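Local coordinates for protein lactaldehyde dehydrogenase (Methanocaldococcus jannaschii, PDB 3PQA) that catalyses the NAD-dependent oxidation of lactaldehyde to lactate, a step in the biosynthesis of coenzyme F420, at residues Lys57-Ile65 and Ile151-Asn159; Ala81-Arg92 and Pro307-Ile318. All coordinates share one frame; numbering follows the deposited sequence.

Contact 1 of 2, residues Lys57-Ile65 and Ile151-Asn159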
ATOM      1  N   LYS B  57      22.515 -10.201  -4.846  1.00 14.53           N
ATOM      2  CA  LYS B  57      23.441  -9.799  -5.911  1.00 16.81           C
ATOM      3  C   LYS B  57      23.101  -8.422  -6.505  1.00 13.86           C
ATOM      4  O   LYS B  57      23.975  -7.556  -6.617  1.00 13.79           O
ATOM      5  CB  LYS B  57      23.513 -10.861  -7.005  1.00 23.51           C
ATOM      6  CG  LYS B  57      24.704 -10.654  -7.932  1.00 26.22           C
ATOM      7  CD  LYS B  57      25.306 -11.972  -8.385  1.00 25.91           C
ATOM      8  CE  LYS B  57      26.189 -12.601  -7.320  1.00 26.68           C
ATOM      9  NZ  LYS B  57      27.075 -13.611  -7.962  1.00 26.52           N
ATOM     10  N   ARG B  58      21.831  -8.216  -6.859  1.00 12.39           N
ATOM     11  CA  ARG B  58      21.371  -6.901  -7.317  1.00 12.86           C
ATOM     12  C   ARG B  58      21.656  -5.802  -6.297  1.00 11.49           C
ATOM     13  O   ARG B  58      22.163  -4.729  -6.656  1.00 12.22           O
ATOM     14  CB  ARG B  58      19.882  -6.937  -7.682  1.00 18.10           C
ATOM     15  CG  ARG B  58      19.597  -7.543  -9.042  1.00 21.04           C
ATOM     16  CD  ARG B  58      18.109  -7.754  -9.228  1.00 20.57           C
ATOM     17  NE  ARG B  58      17.638  -8.968  -8.561  1.00 22.24           N
ATOM     18  CZ  ARG B  58      16.362  -9.264  -8.339  1.00 22.01           C
ATOM     19  NH1 ARG B  58      16.043 -10.416  -7.750  1.00 22.67           N
ATOM     20  NH2 ARG B  58      15.400  -8.422  -8.709  1.00 22.43           N
ATOM     21  N   TYR B  59      21.329  -6.076  -5.031  1.00 11.35           N
ATOM     22  CA  TYR B  59      21.581  -5.139  -3.948  1.00 12.13           C
ATOM     23  C   TYR B  59      23.075  -4.785  -3.913  1.00 12.10           C
ATOM     24  O   TYR B  59      23.446  -3.602  -3.886  1.00 12.80           O
ATOM     25  CB  TYR B  59      21.114  -5.741  -2.614  1.00 14.71           C
ATOM     26  CG  TYR B  59      21.503  -4.929  -1.402  1.00 16.00           C
ATOM     27  CD1 TYR B  59      20.675  -3.922  -0.917  1.00 15.14           C
ATOM     28  CD2 TYR B  59      22.703  -5.179  -0.733  1.00 15.18           C
ATOM     29  CE1 TYR B  59      21.043  -3.166   0.205  1.00 16.24           C
ATOM     30  CE2 TYR B  59      23.074  -4.441   0.384  1.00 16.24           C
ATOM     31  CZ  TYR B  59      22.242  -3.438   0.845  1.00 15.39           C
ATOM     32  OH  TYR B  59      22.628  -2.700   1.941  1.00 16.47           O
ATOM     33  N   ASN B  60      23.919  -5.815  -3.915  1.00 12.35           N
ATOM     34  CA  ASN B  60      25.364  -5.603  -3.842  1.00 13.19           C
ATOM     35  C   ASN B  60      25.905  -4.777  -4.994  1.00 12.25           C
ATOM     36  O   ASN B  60      26.725  -3.871  -4.781  1.00 12.79           O
ATOM     37  CB  ASN B  60      26.109  -6.939  -3.756  1.00 15.50           C
ATOM     38  CG  ASN B  60      25.966  -7.593  -2.393  1.00 15.61           C
ATOM     39  OD1 ASN B  60      25.658  -6.921  -1.405  1.00 15.78           O
ATOM     40  ND2 ASN B  60      26.186  -8.913  -2.334  1.00 15.79           N
ATOM     41  N   ILE B  61      25.439  -5.080  -6.208  1.00 11.93           N
ATOM     42  CA  ILE B  61      25.864  -4.359  -7.418  1.00 12.43           C
ATOM     43  C   ILE B  61      25.471  -2.893  -7.320  1.00 11.53           C
ATOM     44  O   ILE B  61      26.283  -1.998  -7.567  1.00 12.39           O
ATOM     45  CB  ILE B  61      25.264  -4.975  -8.696  1.00 14.42           C
ATOM     46  CG1 ILE B  61      25.919  -6.321  -8.998  1.00 14.60           C
ATOM     47  CG2 ILE B  61      25.438  -4.024  -9.894  1.00 14.60           C
ATOM     48  CD1 ILE B  61      25.130  -7.159  -9.979  1.00 14.70           C
ATOM     49  N   LEU B  62      24.222  -2.648  -6.924  1.00 11.46           N
ATOM     50  CA  LEU B  62      23.735  -1.267  -6.789  1.00 11.71           C
ATOM     51  C   LEU B  62      24.535  -0.478  -5.720  1.00 11.55           C
ATOM     52  O   LEU B  62      24.940   0.665  -5.951  1.00 11.17           O
ATOM     53  CB  LEU B  62      22.223  -1.252  -6.509  1.00 12.18           C
ATOM     54  CG  LEU B  62      21.406  -1.746  -7.719  1.00 12.29           C
ATOM     55  CD1 LEU B  62      19.969  -2.110  -7.337  1.00 12.30           C
ATOM     56  CD2 LEU B  62      21.420  -0.739  -8.887  1.00 12.27           C
ATOM     57  N   MET B  63      24.768  -1.105  -4.563  1.00 12.25           N
ATOM     58  CA  MET B  63      25.536  -0.466  -3.500  1.00 12.78           C
ATOM     59  C   MET B  63      26.975  -0.187  -3.918  1.00 12.14           C
ATOM     60  O   MET B  63      27.528   0.865  -3.573  1.00 12.64           O
ATOM     61  CB  MET B  63      25.489  -1.284  -2.206  1.00 15.43           C
ATOM     62  CG  MET B  63      24.120  -1.248  -1.514  1.00 16.55           C
ATOM     63  SD  MET B  63      23.521   0.410  -1.097  1.00 15.89           S
ATOM     64  CE  MET B  63      24.675   0.918   0.152  1.00 16.72           C
ATOM     65  N   ASN B  64      27.561  -1.102  -4.681  1.00 12.45           N
ATOM     66  CA  ASN B  64      28.937  -0.912  -5.124  1.00 14.21           C
ATOM     67  C   ASN B  64      29.058   0.181  -6.171  1.00 14.47           C
ATOM     68  O   ASN B  64      30.028   0.910  -6.178  1.00 15.05           O
ATOM     69  CB  ASN B  64      29.581  -2.213  -5.600  1.00 16.75           C
ATOM     70  CG  ASN B  64      31.077  -2.053  -5.873  1.00 16.83           C
ATOM     71  OD1 ASN B  64      31.491  -1.996  -7.009  1.00 17.00           O
ATOM     72  ND2 ASN B  64      31.873  -1.968  -4.817  1.00 17.00           N
ATOM     73  N   ILE B  65      28.056   0.314  -7.028  1.00 13.48           N
ATOM     74  CA  ILE B  65      28.024   1.431  -7.974  1.00 12.71           C
ATOM     75  C   ILE B  65      27.992   2.740  -7.188  1.00 12.47           C
ATOM     76  O   ILE B  65      28.781   3.665  -7.468  1.00 13.45           O
ATOM     77  CB  ILE B  65      26.839   1.313  -8.962  1.00 13.04           C
ATOM     78  CG1 ILE B  65      27.104   0.172  -9.963  1.00 12.76           C
ATOM     79  CG2 ILE B  65      26.617   2.629  -9.703  1.00 12.75           C
ATOM     80  CD1 ILE B  65      25.899  -0.271 -10.751  1.00 13.13           C
ATOM     81  N   ILE B 151      19.040   3.349 -15.138  1.00  8.99           N
ATOM     82  CA  ILE B 151      19.893   2.191 -14.847  1.00 10.09           C
ATOM     83  C   ILE B 151      19.592   1.525 -13.503  1.00  8.55           C
ATOM     84  O   ILE B 151      19.446   0.296 -13.448  1.00  8.92           O
ATOM     85  CB  ILE B 151      21.402   2.554 -14.937  1.00 13.06           C
ATOM     86  CG1 ILE B 151      21.731   3.041 -16.355  1.00 13.47           C
ATOM     87  CG2 ILE B 151      22.293   1.346 -14.560  1.00 13.51           C
ATOM     88  CD1 ILE B 151      23.109   3.689 -16.469  1.00 14.14           C
ATOM     89  N   ALA B 152      19.534   2.321 -12.434  1.00  8.63           N
ATOM     90  CA  ALA B 152      19.336   1.758 -11.098  1.00  8.46           C
ATOM     91  C   ALA B 152      18.021   0.934 -10.992  1.00  8.03           C
ATOM     92  O   ALA B 152      18.062  -0.251 -10.602  1.00  8.56           O
ATOM     93  CB  ALA B 152      19.413   2.847 -10.032  1.00  9.12           C
ATOM     94  N   PRO B 153      16.865   1.524 -11.375  1.00  8.74           N
ATOM     95  CA  PRO B 153      15.642   0.686 -11.373  1.00  8.48           C
ATOM     96  C   PRO B 153      15.662  -0.504 -12.343  1.00  8.80           C
ATOM     97  O   PRO B 153      15.086  -1.548 -12.031  1.00  9.54           O
ATOM     98  CB  PRO B 153      14.517   1.661 -11.729  1.00  9.84           C
ATOM     99  CG  PRO B 153      15.181   2.842 -12.344  1.00 12.37           C
ATOM    100  CD  PRO B 153      16.592   2.907 -11.827  1.00  9.93           C
ATOM    101  N   ALA B 154      16.312  -0.358 -13.507  1.00  8.18           N
ATOM    102  CA  ALA B 154      16.434  -1.470 -14.455  1.00  8.92           C
ATOM    103  C   ALA B 154      17.188  -2.664 -13.878  1.00  9.01           C
ATOM    104  O   ALA B 154      16.741  -3.810 -14.007  1.00 10.16           O
ATOM    105  CB  ALA B 154      17.087  -1.000 -15.759  1.00  9.54           C
ATOM    106  N   ILE B 155      18.336  -2.400 -13.249  1.00  9.29           N
ATOM    107  CA  ILE B 155      19.108  -3.444 -12.572  1.00 10.55           C
ATOM    108  C   ILE B 155      18.279  -4.066 -11.431  1.00  9.55           C
ATOM    109  O   ILE B 155      18.176  -5.293 -11.300  1.00  9.71           O
ATOM    110  CB  ILE B 155      20.467  -2.912 -12.044  1.00 12.27           C
ATOM    111  CG1 ILE B 155      21.395  -2.536 -13.210  1.00 12.45           C
ATOM    112  CG2 ILE B 155      21.163  -3.951 -11.136  1.00 12.46           C
ATOM    113  CD1 ILE B 155      22.680  -1.862 -12.753  1.00 12.73           C
ATOM    114  N   ALA B 156      17.654  -3.199 -10.640  1.00  9.41           N
ATOM    115  CA  ALA B 156      16.834  -3.651  -9.515  1.00  9.33           C
ATOM    116  C   ALA B 156      15.725  -4.627  -9.903  1.00  9.06           C
ATOM    117  O   ALA B 156      15.361  -5.498  -9.095  1.00  9.84           O
ATOM    118  CB  ALA B 156      16.245  -2.450  -8.788  1.00  9.56           C
ATOM    119  N   THR B 157      15.185  -4.462 -11.112  1.00  9.07           N
ATOM    120  CA  THR B 157      14.053  -5.264 -11.597  1.00  9.31           C
ATOM    121  C   THR B 157      14.471  -6.408 -12.543  1.00  9.25           C
ATOM    122  O   THR B 157      13.617  -7.060 -13.146  1.00 10.17           O
ATOM    123  CB  THR B 157      12.958  -4.359 -12.233  1.00 10.68           C
ATOM    124  OG1 THR B 157      13.551  -3.483 -13.207  1.00 11.84           O
ATOM    125  CG2 THR B 157      12.280  -3.523 -11.163  1.00 11.83           C
ATOM    126  N   GLY B 158      15.779  -6.649 -12.675  1.00  9.55           N
ATOM    127  CA  GLY B 158      16.281  -7.830 -13.410  1.00  9.51           C
ATOM    128  C   GLY B 158      16.303  -7.728 -14.925  1.00  9.08           C
ATOM    129  O   GLY B 158      16.244  -8.744 -15.615  1.00 10.00           O
ATOM    130  N   ASN B 159      16.418  -6.503 -15.427  1.00  9.11           N
ATOM    131  CA  ASN B 159      16.467  -6.221 -16.851  1.00  9.46           C
ATOM    132  C   ASN B 159      17.882  -6.122 -17.379  1.00  9.90           C
ATOM    133  O   ASN B 159      18.771  -5.653 -16.691  1.00 11.23           O
ATOM    134  CB  ASN B 159      15.782  -4.896 -17.149  1.00 10.19           C
ATOM    135  CG  ASN B 159      14.317  -4.924 -16.831  1.00 10.21           C
ATOM    136  OD1 ASN B 159      13.534  -5.532 -17.551  1.00 10.39           O
ATOM    137  ND2 ASN B 159      13.931  -4.259 -15.755  1.00 10.40           N
TER
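Arg58 and Leu62, one turn apart on helix 55-71, make most of the contact with the end of helix 145-156. The guanidinium of Arg58 gives a hydrogen bond from NH2 to Ala156 O (2.9 Å). The bond is bent, 144° at the hydrogen, and the donor stands above the carbonyl plane. Arg58 CD lies against Ile155 O (3.2 Å), and the bend at chi3 (-80°) then turns NE and the guanidinium toward Ala156 O. Weak hydrogen bonds from NE and NH1 to Pro54 O and Leu53 O hold the group from its own side.

Leu62 divides its two methyls between neighbouring residues: CD1 rests on Ala156 CB (4.0 Å), while CD2 packs against Ile155 CG2 (3.9 Å), the two side chains sliding past each other in opposite directions. Further on, Ile65 CD1 meets Ile155 CD1 tip to tip at 4.1 Å. Ile155 thus meets Leu62 with CG2 and Ile65 with CD1, about one turn apart on the facing helix.

Ala156 O, the acceptor of Arg58, sits where helix 145-156 ends in a Schellman motif, with Gly158, at positive phi, as its C-prime residue. Its two closing bonds run from Asn159 N to Ala154 O and from Gly158 N to Ile155 O, and Thr157 OG1 donates a hydrogen bond to Pro153 O (2.7 Å).

The short helical segments run nearly antiparallel, at 161° with axes 10.0 Å apart. Phe102 and Val109 of helix 88-111 pack beside the pair, Met451 of helix 447-453 touches Ala156, and Ile161 of strand 160-165 lies against Ile155.

Contact 2 of 2, residues Ala81-Arg92 and Pro307-Ile318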
ATOM      1  N   ALA B  81      31.358  19.606 -15.396  1.00 14.24           N
ATOM      2  CA  ALA B  81      31.711  21.004 -15.644  1.00 14.25           C
ATOM      3  C   ALA B  81      32.288  21.177 -17.041  1.00 14.60           C
ATOM      4  O   ALA B  81      31.862  22.054 -17.796  1.00 15.06           O
ATOM      5  CB  ALA B  81      32.693  21.500 -14.594  1.00 14.31           C
ATOM      6  N   ILE B  82      33.244  20.320 -17.384  1.00 15.36           N
ATOM      7  CA  ILE B  82      33.970  20.420 -18.645  1.00 16.59           C
ATOM      8  C   ILE B  82      33.122  20.007 -19.854  1.00 16.08           C
ATOM      9  O   ILE B  82      33.148  20.674 -20.891  1.00 15.81           O
ATOM     10  CB  ILE B  82      35.309  19.612 -18.560  1.00 18.63           C
ATOM     11  CG1 ILE B  82      36.265  20.296 -17.573  1.00 19.50           C
ATOM     12  CG2 ILE B  82      35.974  19.464 -19.927  1.00 19.56           C
ATOM     13  CD1 ILE B  82      37.401  19.397 -17.067  1.00 19.00           C
ATOM     14  N   ASP B  83      32.358  18.923 -19.709  1.00 15.28           N
ATOM     15  CA  ASP B  83      31.643  18.309 -20.830  1.00 15.13           C
ATOM     16  C   ASP B  83      30.235  18.880 -21.005  1.00 14.10           C
ATOM     17  O   ASP B  83      29.814  19.172 -22.124  1.00 14.28           O
ATOM     18  CB  ASP B  83      31.613  16.778 -20.628  1.00 15.88           C
ATOM     19  CG  ASP B  83      31.067  16.009 -21.825  1.00 16.82           C
ATOM     20  OD1 ASP B  83      30.993  16.546 -22.943  1.00 15.99           O
ATOM     21  OD2 ASP B  83      30.717  14.819 -21.634  1.00 16.03           O
ATOM     22  N   ALA B  84      29.510  19.025 -19.898  1.00 13.39           N
ATOM     23  CA  ALA B  84      28.139  19.527 -19.929  1.00 12.57           C
ATOM     24  C   ALA B  84      28.054  21.036 -19.694  1.00 11.95           C
ATOM     25  O   ALA B  84      26.982  21.623 -19.814  1.00 11.99           O
ATOM     26  CB  ALA B  84      27.263  18.764 -18.903  1.00 12.38           C
ATOM     27  N   GLY B  85      29.183  21.657 -19.362  1.00 12.54           N
ATOM     28  CA  GLY B  85      29.202  23.091 -19.047  1.00 13.30           C
ATOM     29  C   GLY B  85      28.525  23.445 -17.737  1.00 13.82           C
ATOM     30  O   GLY B  85      28.090  24.577 -17.545  1.00 14.08           O
ATOM     31  N   LYS B  86      28.441  22.474 -16.829  1.00 14.03           N
ATOM     32  CA  LYS B  86      27.678  22.637 -15.595  1.00 14.45           C
ATOM     33  C   LYS B  86      28.541  23.238 -14.504  1.00 14.05           C
ATOM     34  O   LYS B  86      29.567  22.670 -14.153  1.00 14.19           O
ATOM     35  CB  LYS B  86      27.120  21.279 -15.142  1.00 15.43           C
ATOM     36  CG  LYS B  86      26.295  21.369 -13.854  1.00 16.26           C
ATOM     37  CD  LYS B  86      25.543  20.062 -13.582  1.00 15.80           C
ATOM     38  CE  LYS B  86      24.517  19.815 -14.668  1.00 16.37           C
ATOM     39  NZ  LYS B  86      23.404  18.933 -14.220  1.00 16.03           N
ATOM     40  N   PRO B  87      28.142  24.406 -13.957  1.00 14.55           N
ATOM     41  CA  PRO B  87      28.920  24.979 -12.858  1.00 15.09           C
ATOM     42  C   PRO B  87      29.275  23.929 -11.813  1.00 16.01           C
ATOM     43  O   PRO B  87      28.426  23.086 -11.447  1.00 16.26           O
ATOM     44  CB  PRO B  87      27.981  26.042 -12.300  1.00 14.66           C
ATOM     45  CG  PRO B  87      27.278  26.523 -13.536  1.00 14.64           C
ATOM     46  CD  PRO B  87      26.981  25.252 -14.286  1.00 14.54           C
ATOM     47  N   ILE B  88      30.535  23.962 -11.378  1.00 16.27           N
ATOM     48  CA  ILE B  88      31.096  22.906 -10.519  1.00 16.58           C
ATOM     49  C   ILE B  88      30.286  22.647  -9.242  1.00 16.38           C
ATOM     50  O   ILE B  88      30.073  21.493  -8.874  1.00 16.60           O
ATOM     51  CB  ILE B  88      32.628  23.117 -10.233  1.00 17.26           C
ATOM     52  CG1 ILE B  88      33.234  21.904  -9.516  1.00 17.51           C
ATOM     53  CG2 ILE B  88      32.876  24.405  -9.447  1.00 17.43           C
ATOM     54  CD1 ILE B  88      33.424  20.670 -10.394  1.00 17.48           C
ATOM     55  N   LYS B  89      29.791  23.711  -8.604  1.00 16.77           N
ATOM     56  CA  LYS B  89      28.920  23.542  -7.427  1.00 17.77           C
ATOM     57  C   LYS B  89      27.641  22.736  -7.726  1.00 17.11           C
ATOM     58  O   LYS B  89      27.226  21.893  -6.926  1.00 17.24           O
ATOM     59  CB  LYS B  89      28.583  24.899  -6.809  1.00 21.15           C
ATOM     60  CG  LYS B  89      29.776  25.563  -6.101  1.00 22.66           C
ATOM     61  CD  LYS B  89      29.379  26.855  -5.379  1.00 22.95           C
ATOM     62  CE  LYS B  89      28.848  27.902  -6.361  1.00 23.13           C
ATOM     63  NZ  LYS B  89      28.926  29.286  -5.808  1.00 23.75           N
ATOM     64  N   GLN B  90      27.030  22.994  -8.882  1.00 16.71           N
ATOM     65  CA  GLN B  90      25.855  22.245  -9.341  1.00 17.17           C
ATOM     66  C   GLN B  90      26.207  20.827  -9.782  1.00 15.17           C
ATOM     67  O   GLN B  90      25.408  19.894  -9.609  1.00 14.91           O
ATOM     68  CB  GLN B  90      25.158  22.990 -10.472  1.00 20.73           C
ATOM     69  CG  GLN B  90      24.543  24.323 -10.049  1.00 23.20           C
ATOM     70  CD  GLN B  90      24.037  25.102 -11.234  1.00 21.89           C
ATOM     71  OE1 GLN B  90      23.364  24.553 -12.116  1.00 23.11           O
ATOM     72  NE2 GLN B  90      24.360  26.397 -11.273  1.00 23.23           N
ATOM     73  N   ALA B  91      27.399  20.662 -10.352  1.00 14.12           N
ATOM     74  CA  ALA B  91      27.892  19.341 -10.735  1.00 14.02           C
ATOM     75  C   ALA B  91      28.009  18.423  -9.518  1.00 13.80           C
ATOM     76  O   ALA B  91      27.637  17.245  -9.586  1.00 13.95           O
ATOM     77  CB  ALA B  91      29.215  19.457 -11.460  1.00 14.16           C
ATOM     78  N   ARG B  92      28.508  18.969  -8.411  1.00 14.06           N
ATOM     79  CA  ARG B  92      28.684  18.192  -7.174  1.00 14.78           C
ATOM     80  C   ARG B  92      27.350  17.689  -6.642  1.00 13.63           C
ATOM     81  O   ARG B  92      27.232  16.525  -6.232  1.00 14.19           O
ATOM     82  CB  ARG B  92      29.414  19.000  -6.087  1.00 17.23           C
ATOM     83  CG  ARG B  92      30.845  19.339  -6.454  1.00 18.17           C
ATOM     84  CD  ARG B  92      31.623  20.007  -5.327  1.00 18.05           C
ATOM     85  NE  ARG B  92      32.979  20.297  -5.796  1.00 18.61           N
ATOM     86  CZ  ARG B  92      33.490  21.519  -5.954  1.00 18.46           C
ATOM     87  NH1 ARG B  92      32.793  22.600  -5.637  1.00 18.79           N
ATOM     88  NH2 ARG B  92      34.728  21.652  -6.414  1.00 18.84           N
ATOM     89  N   PRO B 307      32.440  27.328 -16.011  1.00 16.30           N
ATOM     90  CA  PRO B 307      31.815  26.403 -15.057  1.00 16.29           C
ATOM     91  C   PRO B 307      32.800  25.792 -14.062  1.00 16.47           C
ATOM     92  O   PRO B 307      32.377  25.336 -12.996  1.00 16.66           O
ATOM     93  CB  PRO B 307      31.198  25.311 -15.941  1.00 16.53           C
ATOM     94  CG  PRO B 307      31.536  25.606 -17.319  1.00 16.61           C
ATOM     95  CD  PRO B 307      32.191  26.946 -17.413  1.00 16.42           C
ATOM     96  N   LEU B 308      34.096  25.799 -14.397  1.00 17.17           N
ATOM     97  CA  LEU B 308      35.123  25.284 -13.476  1.00 18.62           C
ATOM     98  C   LEU B 308      35.422  26.219 -12.304  1.00 19.11           C
ATOM     99  O   LEU B 308      35.993  25.792 -11.299  1.00 19.51           O
ATOM    100  CB  LEU B 308      36.418  24.940 -14.223  1.00 20.43           C
ATOM    101  CG  LEU B 308      36.481  23.581 -14.926  1.00 20.95           C
ATOM    102  CD1 LEU B 308      37.765  23.464 -15.730  1.00 20.64           C
ATOM    103  CD2 LEU B 308      36.347  22.408 -13.929  1.00 20.60           C
ATOM    104  N   ASP B 309      35.050  27.494 -12.445  1.00 19.65           N
ATOM    105  CA  ASP B 309      35.245  28.487 -11.385  1.00 20.85           C
ATOM    106  C   ASP B 309      34.222  28.258 -10.284  1.00 20.65           C
ATOM    107  O   ASP B 309      33.016  28.174 -10.548  1.00 20.59           O
ATOM    108  CB  ASP B 309      35.126  29.909 -11.944  1.00 23.15           C
ATOM    109  CG  ASP B 309      35.722  30.977 -11.023  1.00 24.83           C
ATOM    110  OD1 ASP B 309      35.549  30.910  -9.785  1.00 23.44           O
ATOM    111  OD2 ASP B 309      36.354  31.919 -11.556  1.00 23.47           O
ATOM    112  N   GLU B 310      34.714  28.158  -9.053  1.00 21.29           N
ATOM    113  CA  GLU B 310      33.866  27.951  -7.880  1.00 22.19           C
ATOM    114  C   GLU B 310      32.840  29.079  -7.717  1.00 22.45           C
ATOM    115  O   GLU B 310      31.789  28.886  -7.112  1.00 22.75           O
ATOM    116  CB  GLU B 310      34.716  27.825  -6.607  1.00 22.68           C
ATOM    117  CG  GLU B 310      35.706  26.652  -6.573  1.00 23.41           C
ATOM    118  CD  GLU B 310      35.033  25.285  -6.431  1.00 22.76           C
ATOM    119  OE1 GLU B 310      33.897  25.215  -5.915  1.00 23.40           O
ATOM    120  OE2 GLU B 310      35.643  24.280  -6.853  1.00 23.38           O
ATOM    121  N   LYS B 311      33.147  30.251  -8.266  1.00 23.13           N
ATOM    122  CA  LYS B 311      32.269  31.409  -8.118  1.00 25.10           C
ATOM    123  C   LYS B 311      31.144  31.477  -9.165  1.00 23.35           C
ATOM    124  O   LYS B 311      30.208  32.272  -9.017  1.00 23.27           O
ATOM    125  CB  LYS B 311      33.076  32.718  -8.150  1.00 29.46           C
ATOM    126  CG  LYS B 311      34.260  32.795  -7.187  1.00 30.85           C
ATOM    127  CD  LYS B 311      34.765  34.239  -7.122  1.00 30.74           C
ATOM    128  CE  LYS B 311      36.264  34.338  -6.850  1.00 31.16           C
ATOM    129  NZ  LYS B 311      36.606  34.019  -5.429  1.00 31.16           N
ATOM    130  N   THR B 312      31.238  30.664 -10.215  1.00 21.42           N
ATOM    131  CA  THR B 312      30.304  30.760 -11.340  1.00 20.11           C
ATOM    132  C   THR B 312      28.888  30.306 -10.961  1.00 19.70           C
ATOM    133  O   THR B 312      28.698  29.220 -10.400  1.00 19.93           O
ATOM    134  CB  THR B 312      30.818  29.991 -12.574  1.00 19.24           C
ATOM    135  OG1 THR B 312      31.991  30.643 -13.092  1.00 19.19           O
ATOM    136  CG2 THR B 312      29.762  29.942 -13.665  1.00 19.07           C
ATOM    137  N   ASP B 313      27.907  31.153 -11.258  1.00 19.05           N
ATOM    138  CA  ASP B 313      26.499  30.823 -11.037  1.00 18.81           C
ATOM    139  C   ASP B 313      25.875  30.250 -12.295  1.00 18.10           C
ATOM    140  O   ASP B 313      25.049  29.348 -12.213  1.00 17.31           O
ATOM    141  CB  ASP B 313      25.709  32.066 -10.628  1.00 19.79           C
ATOM    142  CG  ASP B 313      26.129  32.611  -9.281  1.00 19.57           C
ATOM    143  OD1 ASP B 313      26.201  31.829  -8.308  1.00 19.92           O
ATOM    144  OD2 ASP B 313      26.372  33.828  -9.195  1.00 19.92           O
ATOM    145  N   VAL B 314      26.271  30.791 -13.452  1.00 17.28           N
ATOM    146  CA  VAL B 314      25.692  30.436 -14.754  1.00 16.64           C
ATOM    147  C   VAL B 314      26.789  30.161 -15.783  1.00 16.21           C
ATOM    148  O   VAL B 314      27.587  31.051 -16.103  1.00 16.41           O
ATOM    149  CB  VAL B 314      24.775  31.580 -15.301  1.00 16.61           C
ATOM    150  CG1 VAL B 314      24.146  31.192 -16.651  1.00 16.48           C
ATOM    151  CG2 VAL B 314      23.710  31.936 -14.289  1.00 16.48           C
ATOM    152  N   GLY B 315      26.827  28.928 -16.285  1.00 15.41           N
ATOM    153  CA  GLY B 315      27.751  28.558 -17.358  1.00 14.89           C
ATOM    154  C   GLY B 315      27.116  28.680 -18.736  1.00 14.28           C
ATOM    155  O   GLY B 315      26.024  29.250 -18.883  1.00 14.61           O
ATOM    156  N   PRO B 316      27.787  28.139 -19.762  1.00 14.85           N
ATOM    157  CA  PRO B 316      27.279  28.259 -21.122  1.00 15.46           C
ATOM    158  C   PRO B 316      26.106  27.313 -21.423  1.00 15.95           C
ATOM    159  O   PRO B 316      25.880  26.336 -20.689  1.00 15.90           O
ATOM    160  CB  PRO B 316      28.479  27.835 -21.959  1.00 15.58           C
ATOM    161  CG  PRO B 316      29.137  26.778 -21.104  1.00 16.11           C
ATOM    162  CD  PRO B 316      28.999  27.297 -19.696  1.00 15.48           C
ATOM    163  N   LEU B 317      25.384  27.613 -22.498  1.00 16.33           N
ATOM    164  CA  LEU B 317      24.460  26.658 -23.104  1.00 16.69           C
ATOM    165  C   LEU B 317      25.255  25.535 -23.776  1.00 16.38           C
ATOM    166  O   LEU B 317      26.461  25.663 -24.004  1.00 16.04           O
ATOM    167  CB  LEU B 317      23.534  27.356 -24.103  1.00 17.31           C
ATOM    168  CG  LEU B 317      22.654  28.472 -23.518  1.00 17.48           C
ATOM    169  CD1 LEU B 317      21.780  29.075 -24.602  1.00 17.36           C
ATOM    170  CD2 LEU B 317      21.792  27.932 -22.372  1.00 17.33           C
ATOM    171  N   ILE B 318      24.577  24.433 -24.090  1.00 16.11           N
ATOM    172  CA  ILE B 318      25.273  23.209 -24.483  1.00 16.42           C
ATOM    173  C   ILE B 318      25.955  23.295 -25.853  1.00 16.92           C
ATOM    174  O   ILE B 318      26.842  22.495 -26.148  1.00 17.04           O
ATOM    175  CB  ILE B 318      24.332  21.986 -24.442  1.00 16.30           C
ATOM    176  CG1 ILE B 318      25.146  20.679 -24.431  1.00 17.61           C
ATOM    177  CG2 ILE B 318      23.349  22.040 -25.617  1.00 17.64           C
ATOM    178  CD1 ILE B 318      26.106  20.517 -23.222  1.00 16.20           C
TER
HETATM  179  O   HOH W   1      25.645  23.646 -21.142  1.00 14.60           O
HETATM  180  O   HOH W   2      25.557  25.789 -18.027  1.00 15.87           O
HETATM  181  O   HOH W   3      30.341  26.751  -9.826  1.00 22.08           O
HETATM  182  O   HOH W   4      25.974  29.310  -7.555  1.00 33.42           O
HETATM  183  O   HOH W   5      23.287  28.042 -13.638  1.00 17.78           O
HETATM  184  O   HOH W   6      26.533  27.286  -9.439  1.00 22.24           O
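The guanidinium of Arg92 and the carboxylate of Glu310 lie nearly coplanar, 6° apart, joined at their edges in an end-on, bidentate salt bridge. Ile88 CG1 sits over one face of the guanidinium, toward its rim. The bridge is part of an interdomain contact of the aldehyde dehydrogenase fold: the loop between helix 288-300 and helix 320-335, in the catalytic domain, is bound to the junction of helix 73-84 and helix 88-111 in the NAD-binding domain. Arg92 NH1 donates to Glu310 OE1 (2.9 Å) and Arg92 NH2 to Glu310 OE2 (2.8 Å), both almost straight and both on syn lone pairs. Glu310 belongs to a type I beta turn, Asp309-Thr312, that opens with an Asx turn. With an alanine here instead of Arg92, the Glu310 carboxylate would probably lose its charged mate and be free to turn, and Glu74, which Arg92 also holds through NE, would lose a partner.

Deeper in, Ile88 N donates to Pro307 O (2.8 Å). The Pro307 ring packs against the backbone carbonyls of 81-92, its CB 3.6 Å from Gly85 O, while Leu308 CD2 packs on Ala81 CB (3.8 Å). A water bridges the two segments, donating to Gly85 O (2.8 Å) and Pro316 O (2.7 Å).

Contacts 1 and 2 do not touch: their centres lie 30 Å apart and their nearest atoms about 13 Å. They are connected through the chain, because helix 55-71 of contact 1 is followed directly by helix 73-84 of contact 2, and through helix 88-111, which starts in contact 2 and whose later turns pack beside contact 1. Contact 1 lies away from the active site and the NAD site. Contact 2 comes nearer to them: the side chain of Lys86 is about 11 Å from that of the probable catalytic residue Cys275, and the side chain of Ile318 is about 11 Å from that of Ser222, in the probable NAD-binding site.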